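Local coordinates for nitrate regulatory protein (Klebsiella oxytoca, PDB 4AKK) that senses nitrate and nitrite and, in response, binds the leader RNA of the nasF operon to let transcription pass a factor-independent terminator, at residues R185-Y190 and F234-A239; Q222-I227 and V265-Q270; S256-Q261 and F283-Q288; L369-K374 and M383-A388. All blocks are in the same frame, centred on the assembly; numbering follows the deposited sequence.

Overall arrangement
All four contacts join helices. Contacts 1, 2 and 3 lie in the nitrate-sensing NIT region and contact 4 in the RNA-binding ANTAR region. Contacts 1 and 2 share helix 217-240, their centres 26 Å apart, and both are buried; contacts 2 and 3 share helix 257-267, with centres 14 Å apart. Contacts 3 and 4 are only partly buried. Chemistry follows position: small residues and a phenyl ring in contact 1, aliphatic and thiol groups in contact 2, an isoleucine against a glutamine amide in contact 3, and a salt-bridge network in contact 4. Contacts 2 and 4, one in each region, come within about 4 Å at their nearest atoms.

Contact 1 of 4, residues R185-Y190 and F234-A239; sequences RMVALY and FDSFQA
The backbones of helices 180-212 and 217-240 come very close here, with the CA atoms of Ala188 and Phe237 only 4.5 Å apart. Alanine, with no side chain beyond CB, is consistent with so close an approach; its methyl group is turned to the side, not into the gap between the backbones. This is close helix-helix packing inside the all-helical NIT region. The main side-chain contact is made by Phe237. With CG turned opposite the backbone N (chi1 157°), the ring is placed alongside the neighbouring helix. CD1 then lies 3.6 Å from Ala188 O, which meets the ring at its edge and near its plane. In this position the carbonyl oxygen faces the ring's C-H rim instead of the pi cloud, an electrostatically reasonable arrangement. The apolar part is looser, with Ala188 CB 4.5 Å from Phe237 CD1. On the adjoining side, Val187 CG1 approaches Ser236 OG at 4.5 Å, and no hydrogen bond links the two segments directly. The buried hydroxyl of Ser236 is satisfied by a hydrogen bond to Ser191 OG, one turn beyond Val187 on the first helix. The Phe237 ring also makes edge-to-face contacts with Phe192 and Phe249 and touches Leu300 of helix 277-312. Helix 341-358 packs on the other flank, where Val343 and Ala347 touch Val187 and Gln346 touches Ser236.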
loop_
_atom_site.group_PDB
_atom_site.type_symbol
_atom_site.label_atom_id
_atom_site.label_comp_id
_atom_site.label_asym_id
_atom_site.label_seq_id
_atom_site.Cartn_x
_atom_site.Cartn_y
_atom_site.Cartn_z
ATOM N N ARG A 185 -4.573 -8.488 -14.641
ATOM C CA ARG A 185 -4.802 -9.937 -14.604
ATOM C C ARG A 185 -3.818 -10.642 -13.685
ATOM O O ARG A 185 -4.178 -11.602 -13.012
ATOM C CB ARG A 185 -4.701 -10.560 -15.999
ATOM C CG ARG A 185 -5.936 -10.386 -16.856
ATOM C CD ARG A 185 -5.734 -11.008 -18.234
ATOM N NE ARG A 185 -6.827 -10.635 -19.119
ATOM C CZ ARG A 185 -7.960 -11.320 -19.232
ATOM N NH1 ARG A 185 -8.144 -12.423 -18.522
ATOM N NH2 ARG A 185 -8.909 -10.896 -20.053
ATOM N N MET A 186 -2.574 -10.169 -13.669
ATOM C CA MET A 186 -1.559 -10.760 -12.812
ATOM C C MET A 186 -1.905 -10.558 -11.349
ATOM O O MET A 186 -1.766 -11.472 -10.545
ATOM C CB MET A 186 -0.159 -10.212 -13.119
ATOM C CG MET A 186 0.511 -10.897 -14.301
ATOM S SD MET A 186 1.285 -12.501 -13.946
ATOM C CE MET A 186 0.329 -13.114 -12.587
ATOM N N VAL A 187 -2.373 -9.367 -11.002
ATOM C CA VAL A 187 -2.736 -9.100 -9.616
ATOM C C VAL A 187 -3.971 -9.901 -9.183
ATOM O O VAL A 187 -4.011 -10.438 -8.074
ATOM C CB VAL A 187 -2.934 -7.592 -9.361
ATOM C CG1 VAL A 187 -3.623 -7.356 -8.015
ATOM C CG2 VAL A 187 -1.592 -6.889 -9.398
ATOM N N ALA A 188 -4.965 -9.986 -10.059
ATOM C CA ALA A 188 -6.151 -10.805 -9.800
ATOM C C ALA A 188 -5.766 -12.267 -9.557
ATOM O O ALA A 188 -6.277 -12.908 -8.638
ATOM C CB ALA A 188 -7.142 -10.702 -10.972
ATOM N N LEU A 189 -4.872 -12.792 -10.394
ATOM C CA LEU A 189 -4.365 -14.148 -10.236
ATOM C C LEU A 189 -3.600 -14.328 -8.922
ATOM O O LEU A 189 -3.853 -15.274 -8.164
ATOM C CB LEU A 189 -3.457 -14.519 -11.417
ATOM C CG LEU A 189 -2.685 -15.831 -11.274
ATOM C CD1 LEU A 189 -3.650 -17.004 -11.230
ATOM C CD2 LEU A 189 -1.669 -16.008 -12.407
ATOM N N TYR A 190 -2.663 -13.421 -8.660
ATOM C CA TYR A 190 -1.889 -13.459 -7.424
ATOM C C TYR A 190 -2.827 -13.424 -6.221
ATOM O O TYR A 190 -2.652 -14.177 -5.267
ATOM C CB TYR A 190 -0.909 -12.280 -7.350
ATOM C CG TYR A 190 -0.279 -12.129 -5.990
ATOM C CD1 TYR A 190 0.610 -13.082 -5.512
ATOM C CD2 TYR A 190 -0.583 -11.048 -5.176
ATOM C CE1 TYR A 190 1.182 -12.965 -4.268
ATOM C CE2 TYR A 190 -0.015 -10.922 -3.923
ATOM C CZ TYR A 190 0.867 -11.890 -3.475
ATOM O OH TYR A 190 1.441 -11.780 -2.234
ATOM N N PHE A 234 -9.611 -12.820 -1.727
ATOM C CA PHE A 234 -10.686 -13.110 -2.684
ATOM C C PHE A 234 -11.513 -11.864 -3.040
ATOM O O PHE A 234 -12.058 -11.776 -4.135
ATOM C CB PHE A 234 -11.579 -14.278 -2.223
ATOM C CG PHE A 234 -10.857 -15.621 -2.169
ATOM C CD1 PHE A 234 -10.305 -16.184 -3.316
ATOM C CD2 PHE A 234 -10.730 -16.309 -0.973
ATOM C CE1 PHE A 234 -9.632 -17.408 -3.264
ATOM C CE2 PHE A 234 -10.057 -17.549 -0.912
ATOM C CZ PHE A 234 -9.509 -18.092 -2.062
ATOM N N ASP A 235 -11.597 -10.904 -2.123
ATOM C CA ASP A 235 -12.209 -9.617 -2.443
ATOM C C ASP A 235 -11.394 -8.904 -3.506
ATOM O O ASP A 235 -11.945 -8.349 -4.442
ATOM C CB ASP A 235 -12.352 -8.722 -1.213
ATOM C CG ASP A 235 -13.395 -9.238 -0.228
ATOM O OD1 ASP A 235 -14.066 -10.251 -0.525
ATOM O OD2 ASP A 235 -13.535 -8.625 0.855
ATOM N N SER A 236 -10.078 -8.909 -3.357
ATOM C CA SER A 236 -9.224 -8.350 -4.388
ATOM C C SER A 236 -9.397 -9.088 -5.730
ATOM O O SER A 236 -9.533 -8.450 -6.778
ATOM C CB SER A 236 -7.765 -8.327 -3.940
ATOM O OG SER A 236 -6.921 -7.998 -5.026
ATOM N N PHE A 237 -9.421 -10.418 -5.700
ATOM C CA PHE A 237 -9.639 -11.191 -6.932
ATOM C C PHE A 237 -10.945 -10.790 -7.629
ATOM O O PHE A 237 -10.974 -10.610 -8.842
ATOM C CB PHE A 237 -9.630 -12.708 -6.676
ATOM C CG PHE A 237 -10.366 -13.500 -7.730
ATOM C CD1 PHE A 237 -9.787 -13.739 -8.971
ATOM C CD2 PHE A 237 -11.652 -13.972 -7.493
ATOM C CE1 PHE A 237 -10.468 -14.444 -9.950
ATOM C CE2 PHE A 237 -12.343 -14.681 -8.475
ATOM C CZ PHE A 237 -11.752 -14.918 -9.699
ATOM N N GLN A 238 -12.018 -10.650 -6.855
ATOM C CA GLN A 238 -13.328 -10.353 -7.413
ATOM C C GLN A 238 -13.394 -8.953 -7.988
ATOM O O GLN A 238 -13.982 -8.745 -9.034
ATOM C CB GLN A 238 -14.420 -10.545 -6.365
ATOM C CG GLN A 238 -14.534 -11.988 -5.895
ATOM C CD GLN A 238 -15.803 -12.248 -5.114
ATOM O OE1 GLN A 238 -15.769 -12.446 -3.895
ATOM N NE2 GLN A 238 -16.938 -12.243 -5.813
ATOM N N ALA A 239 -12.787 -7.992 -7.306
ATOM C CA ALA A 239 -12.737 -6.638 -7.829
ATOM C C ALA A 239 -11.970 -6.562 -9.151
ATOM O O ALA A 239 -12.279 -5.733 -9.999
ATOM C CB ALA A 239 -12.130 -5.687 -6.802
#

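Contact 2 of 4, residues Q222-I227 and V265-Q270; sequences QLVDRI and VACTRQ. With EDO (1,2-ethanediol), chain D.
Cys267 O, near the end of helix 257-267, accepts two hydrogen bonds, from Arg220 NH1 and from Gln390 NE2, while the thiol of the same residue packs against Val224. The shortest approach between the segments is Cys267 SG to Val224 CG2, at 3.6 Å. The sulfur lies anti to its own carbonyl carbon (chi1 -72°), and the CB of Cys267 is directed at helix 217-240. Beside this pair, Leu223 CD2 rests on the methyl group of Ala266, with 3.9 Å between CD2 and CB. The nearest CA atoms, those of Val224 and Cys267, are 7.9 Å apart, a spacing bridged by side chains alone. Thr268 is the first residue to leave helical backbone angles, and its O accepts a hydrogen bond of 3.2 Å from O1 of a 1,2-ethanediol, probably a crystallisation additive. Phe215 touches both Leu223 and Ala266, and Trp389 of helix 385-399, which belongs to the ANTAR region, packs on Val224. The arrangement is apolar helix packing within the all-helical NIT fold.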
loop_
_atom_site.group_PDB
_atom_site.type_symbol
_atom_site.label_atom_id
_atom_site.label_comp_id
_atom_site.label_asym_id
_atom_site.label_seq_id
_atom_site.Cartn_x
_atom_site.Cartn_y
_atom_site.Cartn_z
ATOM N N GLN A 222 -4.128 -18.787 15.096
ATOM C CA GLN A 222 -3.511 -18.999 13.794
ATOM C C GLN A 222 -4.547 -19.458 12.762
ATOM O O GLN A 222 -4.498 -19.066 11.597
ATOM C CB GLN A 222 -2.396 -20.038 13.896
ATOM C CG GLN A 222 -1.216 -19.618 14.773
ATOM C CD GLN A 222 -0.145 -20.701 14.836
ATOM O OE1 GLN A 222 -0.210 -21.690 14.111
ATOM N NE2 GLN A 222 0.842 -20.520 15.706
ATOM N N LEU A 223 -5.485 -20.291 13.192
ATOM C CA LEU A 223 -6.495 -20.797 12.273
ATOM C C LEU A 223 -7.394 -19.647 11.853
ATOM O O LEU A 223 -7.588 -19.381 10.669
ATOM C CB LEU A 223 -7.316 -21.917 12.921
ATOM C CG LEU A 223 -8.523 -22.415 12.123
ATOM C CD1 LEU A 223 -8.066 -23.051 10.798
ATOM C CD2 LEU A 223 -9.306 -23.419 12.962
ATOM N N VAL A 224 -7.941 -18.962 12.845
ATOM C CA VAL A 224 -8.746 -17.789 12.603
ATOM C C VAL A 224 -8.037 -16.803 11.669
ATOM O O VAL A 224 -8.665 -16.216 10.790
ATOM C CB VAL A 224 -9.071 -17.087 13.940
ATOM C CG1 VAL A 224 -9.584 -15.672 13.704
ATOM C CG2 VAL A 224 -10.074 -17.921 14.737
ATOM N N ASP A 225 -6.738 -16.611 11.875
ATOM C CA ASP A 225 -5.991 -15.628 11.092
ATOM C C ASP A 225 -5.900 -16.067 9.625
ATOM O O ASP A 225 -5.922 -15.241 8.720
ATOM C CB ASP A 225 -4.576 -15.413 11.656
ATOM C CG ASP A 225 -4.565 -14.781 13.058
ATOM O OD1 ASP A 225 -5.534 -14.078 13.444
ATOM O OD2 ASP A 225 -3.554 -15.005 13.771
ATOM N N ARG A 226 -5.784 -17.368 9.400
ATOM C CA ARG A 226 -5.727 -17.907 8.043
ATOM C C ARG A 226 -7.072 -17.735 7.368
ATOM O O ARG A 226 -7.149 -17.438 6.175
ATOM C CB ARG A 226 -5.336 -19.387 8.055
ATOM C CG ARG A 226 -3.962 -19.675 8.642
ATOM C CD ARG A 226 -2.973 -18.627 8.200
ATOM N NE ARG A 226 -1.605 -18.875 8.643
ATOM C CZ ARG A 226 -1.128 -18.552 9.843
ATOM N NH1 ARG A 226 -1.918 -18.005 10.763
ATOM N NH2 ARG A 226 0.140 -18.803 10.131
ATOM N N ILE A 227 -8.140 -17.886 8.139
ATOM C CA ILE A 227 -9.484 -17.752 7.574
ATOM C C ILE A 227 -9.830 -16.295 7.234
ATOM O O ILE A 227 -10.295 -16.002 6.139
ATOM C CB ILE A 227 -10.562 -18.366 8.493
ATOM C CG1 ILE A 227 -10.354 -19.882 8.589
ATOM C CG2 ILE A 227 -11.971 -18.020 7.974
ATOM C CD1 ILE A 227 -10.891 -20.513 9.886
ATOM N N VAL A 265 -16.879 -25.284 15.362
ATOM C CA VAL A 265 -16.456 -26.220 16.404
ATOM C C VAL A 265 -15.035 -25.908 16.887
ATOM O O VAL A 265 -14.781 -25.787 18.086
ATOM C CB VAL A 265 -16.532 -27.699 15.922
ATOM C CG1 VAL A 265 -15.825 -28.621 16.903
ATOM C CG2 VAL A 265 -17.985 -28.130 15.719
ATOM N N ALA A 266 -14.109 -25.796 15.941
ATOM C CA ALA A 266 -12.717 -25.527 16.274
ATOM C C ALA A 266 -12.567 -24.241 17.092
ATOM O O ALA A 266 -11.702 -24.153 17.969
ATOM C CB ALA A 266 -11.870 -25.458 15.006
ATOM N N CYS A 267 -13.412 -23.251 16.820
ATOM C CA CYS A 267 -13.299 -21.970 17.519
ATOM C C CYS A 267 -14.043 -21.923 18.848
ATOM O O CYS A 267 -13.795 -21.046 19.676
ATOM C CB CYS A 267 -13.745 -20.820 16.617
ATOM S SG CYS A 267 -12.563 -20.480 15.294
ATOM N N THR A 268 -14.947 -22.872 19.055
ATOM C CA THR A 268 -15.790 -22.863 20.243
ATOM C C THR A 268 -15.430 -23.977 21.220
ATOM O O THR A 268 -14.615 -23.790 22.121
ATOM C CB THR A 268 -17.274 -23.004 19.865
ATOM O OG1 THR A 268 -17.642 -21.941 18.978
ATOM C CG2 THR A 268 -18.149 -22.951 21.112
ATOM N N ARG A 269 -16.036 -25.141 21.021
ATOM C CA ARG A 269 -15.936 -26.226 21.990
ATOM C C ARG A 269 -14.858 -27.237 21.643
ATOM O O ARG A 269 -14.220 -27.156 20.591
ATOM C CB ARG A 269 -17.282 -26.938 22.135
ATOM C CG ARG A 269 -17.950 -27.284 20.818
ATOM C CD ARG A 269 -19.203 -28.111 21.059
ATOM N NE ARG A 269 -19.890 -28.455 19.817
ATOM C CZ ARG A 269 -19.614 -29.527 19.081
ATOM N NH1 ARG A 269 -18.651 -30.367 19.459
ATOM N NH2 ARG A 269 -20.299 -29.756 17.963
ATOM N N GLN A 270 -14.660 -28.195 22.539
ATOM C CA GLN A 270 -13.650 -29.216 22.325
ATOM C C GLN A 270 -14.102 -30.125 21.193
ATOM O O GLN A 270 -15.275 -30.493 21.113
ATOM C CB GLN A 270 -13.390 -30.006 23.611
ATOM C CG GLN A 270 -12.075 -30.773 23.601
ATOM C CD GLN A 270 -11.416 -30.830 24.968
ATOM O OE1 GLN A 270 -12.091 -30.966 25.990
ATOM N NE2 GLN A 270 -10.089 -30.723 24.992
HETATM C C1 EDO D . -10.743 -23.111 23.275
HETATM O O1 EDO D . -11.369 -23.772 22.164
HETATM C C2 EDO D . -9.646 -22.180 22.769
HETATM O O2 EDO D . -8.494 -22.926 22.358
#

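Contact 3 of 4, residues S256-Q261 and F283-Q288; sequences SLEIEQ and FCAQTQ
The first torsion of Ile259 and the second of Gln286 bring the two side chains together. Ile259 has CG1 anti to its carbonyl carbon and CG2 anti to its backbone N, while Gln286 folds back at its second torsion (chi2 -77°), which carries its amide toward the isoleucine although its CB does not point there. The two side chains cross obliquely. Ile259 CG2 lies 3.5 Å from Gln286 NE2, and CD1 lies 3.8 Å from Gln286 CD, so both ends of the branched chain meet the amide. That amide has polar partners of its own: OE1 accepts from Arg289 NH1, and NE2 makes a weak hydrogen bond to Glu202. Ala285 fills the neighbouring position, its CB 3.9 Å from Ile259 CG1. The carboxylate of the extended Glu258 reaches the same methyl group, with OE1 also 3.9 Å from Ala285 CB. Ser256 is the N-cap of helix 257-267, and its OG accepts from Ile259 N at 3.0 Å in a nearly straight bond (170°). This capping bond ties the first turn down at the very residue that supplies the contact. The short helical segments run at 130° to each other, their axes 9.8 Å apart at closest approach. Helix 180-212 lies against both: Glu202 touches Ile259, and Arg203 touches Phe283 and Gln286 of helix 277-312.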
loop_
_atom_site.group_PDB
_atom_site.type_symbol
_atom_site.label_atom_id
_atom_site.label_comp_id
_atom_site.label_asym_id
_atom_site.label_seq_id
_atom_site.Cartn_x
_atom_site.Cartn_y
_atom_site.Cartn_z
ATOM N N SER A 256 -19.029 -23.992 1.809
ATOM C CA SER A 256 -19.293 -25.342 2.308
ATOM C C SER A 256 -19.878 -25.301 3.706
ATOM O O SER A 256 -19.262 -24.767 4.633
ATOM C CB SER A 256 -18.006 -26.165 2.343
ATOM O OG SER A 256 -18.150 -27.300 3.190
ATOM N N LEU A 257 -21.059 -25.883 3.860
ATOM C CA LEU A 257 -21.722 -25.957 5.160
ATOM C C LEU A 257 -20.911 -26.817 6.147
ATOM O O LEU A 257 -20.790 -26.500 7.342
ATOM C CB LEU A 257 -23.137 -26.526 4.976
ATOM C CG LEU A 257 -24.161 -26.322 6.092
ATOM C CD1 LEU A 257 -24.184 -27.514 7.006
ATOM C CD2 LEU A 257 -23.869 -25.044 6.878
ATOM N N GLU A 258 -20.354 -27.909 5.646
ATOM C CA GLU A 258 -19.582 -28.789 6.509
ATOM C C GLU A 258 -18.337 -28.069 7.041
ATOM O O GLU A 258 -18.081 -28.082 8.239
ATOM C CB GLU A 258 -19.192 -30.078 5.787
ATOM C CG GLU A 258 -18.569 -31.109 6.713
ATOM C CD GLU A 258 -18.274 -32.426 6.019
ATOM O OE1 GLU A 258 -18.178 -32.433 4.775
ATOM O OE2 GLU A 258 -18.128 -33.450 6.723
ATOM N N ILE A 259 -17.577 -27.433 6.153
ATOM C CA ILE A 259 -16.422 -26.638 6.581
ATOM C C ILE A 259 -16.825 -25.528 7.553
ATOM O O ILE A 259 -16.160 -25.295 8.556
ATOM C CB ILE A 259 -15.666 -26.035 5.390
ATOM C CG1 ILE A 259 -15.005 -27.160 4.587
ATOM C CG2 ILE A 259 -14.627 -25.020 5.888
ATOM C CD1 ILE A 259 -14.369 -26.732 3.270
ATOM N N GLU A 260 -17.926 -24.850 7.260
ATOM C CA GLU A 260 -18.389 -23.794 8.139
ATOM C C GLU A 260 -18.725 -24.298 9.539
ATOM O O GLU A 260 -18.397 -23.648 10.532
ATOM C CB GLU A 260 -19.564 -23.041 7.514
ATOM C CG GLU A 260 -19.123 -21.902 6.603
ATOM C CD GLU A 260 -20.253 -21.360 5.739
ATOM O OE1 GLU A 260 -21.411 -21.803 5.914
ATOM O OE2 GLU A 260 -19.979 -20.492 4.879
ATOM N N GLN A 261 -19.364 -25.459 9.620
ATOM C CA GLN A 261 -19.694 -26.046 10.921
ATOM C C GLN A 261 -18.448 -26.460 11.685
ATOM O O GLN A 261 -18.351 -26.269 12.902
ATOM C CB GLN A 261 -20.585 -27.272 10.747
ATOM C CG GLN A 261 -21.926 -26.978 10.111
ATOM C CD GLN A 261 -22.688 -28.259 9.783
ATOM O OE1 GLN A 261 -22.092 -29.263 9.388
ATOM N NE2 GLN A 261 -24.006 -28.228 9.944
ATOM N N PHE A 283 -10.102 -32.644 6.567
ATOM C CA PHE A 283 -9.102 -32.664 5.507
ATOM C C PHE A 283 -9.741 -32.898 4.134
ATOM O O PHE A 283 -9.452 -32.193 3.164
ATOM C CB PHE A 283 -8.037 -33.737 5.791
ATOM C CG PHE A 283 -6.929 -33.764 4.772
ATOM C CD1 PHE A 283 -5.824 -32.930 4.905
ATOM C CD2 PHE A 283 -6.998 -34.604 3.673
ATOM C CE1 PHE A 283 -4.801 -32.952 3.969
ATOM C CE2 PHE A 283 -5.981 -34.628 2.728
ATOM C CZ PHE A 283 -4.886 -33.796 2.875
ATOM N N CYS A 284 -10.632 -33.882 4.069
ATOM C CA CYS A 284 -11.239 -34.270 2.801
ATOM C C CYS A 284 -12.139 -33.183 2.260
ATOM O O CYS A 284 -12.062 -32.846 1.077
ATOM C CB CYS A 284 -11.999 -35.596 2.936
ATOM S SG CYS A 284 -10.874 -37.011 3.174
ATOM N N ALA A 285 -12.987 -32.630 3.124
ATOM C CA ALA A 285 -13.809 -31.500 2.716
ATOM C C ALA A 285 -12.939 -30.359 2.186
ATOM O O ALA A 285 -13.257 -29.758 1.158
ATOM C CB ALA A 285 -14.685 -31.026 3.869
ATOM N N GLN A 286 -11.842 -30.058 2.881
ATOM C CA GLN A 286 -10.979 -28.934 2.486
ATOM C C GLN A 286 -10.261 -29.256 1.182
ATOM O O GLN A 286 -10.064 -28.395 0.345
ATOM C CB GLN A 286 -9.933 -28.637 3.569
ATOM C CG GLN A 286 -10.498 -28.058 4.842
ATOM C CD GLN A 286 -10.837 -26.583 4.711
ATOM O OE1 GLN A 286 -10.689 -25.989 3.640
ATOM N NE2 GLN A 286 -11.300 -25.983 5.807
ATOM N N THR A 287 -9.860 -30.509 1.018
ATOM C CA THR A 287 -9.174 -30.903 -0.203
ATOM C C THR A 287 -10.080 -30.780 -1.440
ATOM O O THR A 287 -9.608 -30.439 -2.523
ATOM C CB THR A 287 -8.644 -32.322 -0.090
ATOM O OG1 THR A 287 -7.785 -32.403 1.049
ATOM C CG2 THR A 287 -7.882 -32.726 -1.359
ATOM N N GLN A 288 -11.373 -31.049 -1.280
ATOM C CA GLN A 288 -12.311 -30.899 -2.400
ATOM C C GLN A 288 -12.482 -29.418 -2.727
ATOM O O GLN A 288 -12.562 -29.005 -3.893
ATOM C CB GLN A 288 -13.671 -31.509 -2.067
ATOM C CG GLN A 288 -14.744 -31.173 -3.122
ATOM C CD GLN A 288 -16.008 -32.010 -2.988
ATOM O OE1 GLN A 288 -16.256 -32.910 -3.794
ATOM N NE2 GLN A 288 -16.813 -31.717 -1.971
#

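Contact 4 of 4, residues L369-K374 and M383-A388; sequences LIEKAK and MQEEQA
The ANTAR region, the RNA-binding effector of this protein, contains a salt-bridge network in which Lys374 of helix 360-380 links Glu371 of its own helix to Glu385 in the first turn of helix 385-399. The two helices are joined by a short connection, and their backbones approach closely, the CA atoms of Lys374 and Ala388 being 5.3 Å apart. Ala388 CB packs against the start of the lysine chain, 4.0 Å from Lys374 CG. Farther out, Lys374 bends at its third torsion (chi3 48°), and its CE comes 3.6 Å from Glu385 CG, so the aliphatic parts of both chains touch before their charges meet. The extended chain of Glu385 carries OE2 out to the lysine nitrogen. The ammonium group bridges the two carboxylates from the corner of a bent arrangement, their nearest oxygens, Glu371 OE1 and Glu385 OE2, being 4.2 Å apart; its positive charge probably offsets their mutual repulsion. Glu371 OE1 is met on its syn side at 2.8 Å from Lys374 NZ, with the nitrogen 22° out of the carboxylate plane. Across the contact, Lys374 NZ donates to Glu385 OE2 at 3.1 Å, using the anti lone pair of that oxygen.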
loop_
_atom_site.group_PDB
_atom_site.type_symbol
_atom_site.label_atom_id
_atom_site.label_comp_id
_atom_site.label_asym_id
_atom_site.label_seq_id
_atom_site.Cartn_x
_atom_site.Cartn_y
_atom_site.Cartn_z
ATOM N N LEU A 369 -2.519 -5.971 20.540
ATOM C CA LEU A 369 -3.684 -5.157 20.226
ATOM C C LEU A 369 -4.986 -5.865 20.559
ATOM O O LEU A 369 -5.904 -5.260 21.115
ATOM C CB LEU A 369 -3.658 -4.763 18.759
ATOM C CG LEU A 369 -2.456 -3.884 18.443
ATOM C CD1 LEU A 369 -2.266 -3.720 16.939
ATOM C CD2 LEU A 369 -2.618 -2.537 19.133
ATOM N N ILE A 370 -5.060 -7.154 20.227
ATOM C CA ILE A 370 -6.248 -7.941 20.507
ATOM C C ILE A 370 -6.473 -8.118 22.010
ATOM O O ILE A 370 -7.612 -8.100 22.481
ATOM C CB ILE A 370 -6.193 -9.323 19.817
ATOM C CG1 ILE A 370 -6.323 -9.163 18.295
ATOM C CG2 ILE A 370 -7.308 -10.193 20.321
ATOM C CD1 ILE A 370 -5.793 -10.344 17.489
ATOM N N GLU A 371 -5.389 -8.294 22.764
ATOM C CA GLU A 371 -5.499 -8.412 24.217
ATOM C C GLU A 371 -6.042 -7.115 24.829
ATOM O O GLU A 371 -6.970 -7.138 25.642
ATOM C CB GLU A 371 -4.154 -8.797 24.843
ATOM C CG GLU A 371 -3.696 -10.224 24.513
ATOM C CD GLU A 371 -4.697 -11.273 24.949
ATOM O OE1 GLU A 371 -5.434 -11.029 25.930
ATOM O OE2 GLU A 371 -4.752 -12.341 24.308
ATOM N N LYS A 372 -5.469 -5.988 24.422
ATOM C CA LYS A 372 -6.004 -4.675 24.800
ATOM C C LYS A 372 -7.498 -4.493 24.475
ATOM O O LYS A 372 -8.282 -4.058 25.323
ATOM C CB LYS A 372 -5.206 -3.568 24.126
ATOM C CG LYS A 372 -3.824 -3.310 24.706
ATOM C CD LYS A 372 -3.066 -2.340 23.796
ATOM C CE LYS A 372 -1.784 -1.820 24.425
ATOM N NZ LYS A 372 -2.030 -0.616 25.264
ATOM N N ALA A 373 -7.902 -4.803 23.249
ATOM C CA ALA A 373 -9.325 -4.721 22.909
ATOM C C ALA A 373 -10.178 -5.624 23.806
ATOM O O ALA A 373 -11.280 -5.246 24.212
ATOM C CB ALA A 373 -9.560 -5.037 21.447
ATOM N N LYS A 374 -9.672 -6.817 24.110
ATOM C CA LYS A 374 -10.376 -7.717 25.019
ATOM C C LYS A 374 -10.579 -7.068 26.389
ATOM O O LYS A 374 -11.680 -7.091 26.940
ATOM C CB LYS A 374 -9.632 -9.042 25.167
ATOM C CG LYS A 374 -9.932 -10.047 24.064
ATOM C CD LYS A 374 -8.894 -11.173 24.039
ATOM C CE LYS A 374 -8.655 -11.755 25.428
ATOM N NZ LYS A 374 -7.577 -12.796 25.429
ATOM N N MET A 383 -17.644 -8.225 30.122
ATOM C CA MET A 383 -17.521 -9.504 29.446
ATOM C C MET A 383 -16.462 -10.368 30.112
ATOM O O MET A 383 -15.485 -9.855 30.660
ATOM C CB MET A 383 -17.169 -9.299 27.970
ATOM C CG MET A 383 -18.317 -8.810 27.106
ATOM S SD MET A 383 -17.915 -8.959 25.351
ATOM C CE MET A 383 -19.332 -8.171 24.612
ATOM N N GLN A 384 -16.669 -11.682 30.067
ATOM C CA GLN A 384 -15.632 -12.633 30.448
ATOM C C GLN A 384 -14.572 -12.645 29.348
ATOM O O GLN A 384 -14.843 -12.235 28.224
ATOM C CB GLN A 384 -16.227 -14.030 30.627
ATOM C CG GLN A 384 -17.489 -14.062 31.483
ATOM C CD GLN A 384 -17.252 -13.520 32.882
ATOM O OE1 GLN A 384 -16.337 -13.958 33.581
ATOM N NE2 GLN A 384 -18.079 -12.560 33.299
ATOM N N GLU A 385 -13.373 -13.118 29.662
ATOM C CA GLU A 385 -12.276 -13.065 28.701
ATOM C C GLU A 385 -12.566 -13.823 27.402
ATOM O O GLU A 385 -12.353 -13.297 26.307
ATOM C CB GLU A 385 -10.974 -13.566 29.323
ATOM C CG GLU A 385 -9.791 -13.427 28.389
ATOM C CD GLU A 385 -8.497 -13.917 28.997
ATOM O OE1 GLU A 385 -8.513 -14.362 30.166
ATOM O OE2 GLU A 385 -7.461 -13.858 28.299
ATOM N N GLU A 386 -13.042 -15.059 27.520
ATOM C CA GLU A 386 -13.375 -15.851 26.341
ATOM C C GLU A 386 -14.512 -15.179 25.576
ATOM O O GLU A 386 -14.468 -15.069 24.352
ATOM C CB GLU A 386 -13.742 -17.291 26.727
ATOM C CG GLU A 386 -14.298 -18.129 25.566
ATOM C CD GLU A 386 -13.231 -18.498 24.544
ATOM O OE1 GLU A 386 -12.060 -18.099 24.733
ATOM O OE2 GLU A 386 -13.559 -19.191 23.556
ATOM N N GLN A 387 -15.516 -14.709 26.308
ATOM C CA GLN A 387 -16.635 -13.989 25.714
ATOM C C GLN A 387 -16.140 -12.784 24.912
ATOM O O GLN A 387 -16.619 -12.508 23.810
ATOM C CB GLN A 387 -17.592 -13.526 26.813
ATOM C CG GLN A 387 -18.815 -12.752 26.322
ATOM C CD GLN A 387 -19.696 -12.275 27.472
ATOM O OE1 GLN A 387 -19.307 -12.350 28.642
ATOM N NE2 GLN A 387 -20.888 -11.782 27.143
ATOM N N ALA A 388 -15.188 -12.065 25.494
ATOM C CA ALA A 388 -14.556 -10.917 24.857
ATOM C C ALA A 388 -13.930 -11.299 23.517
ATOM O O ALA A 388 -14.131 -10.626 22.502
ATOM C CB ALA A 388 -13.497 -10.329 25.787
#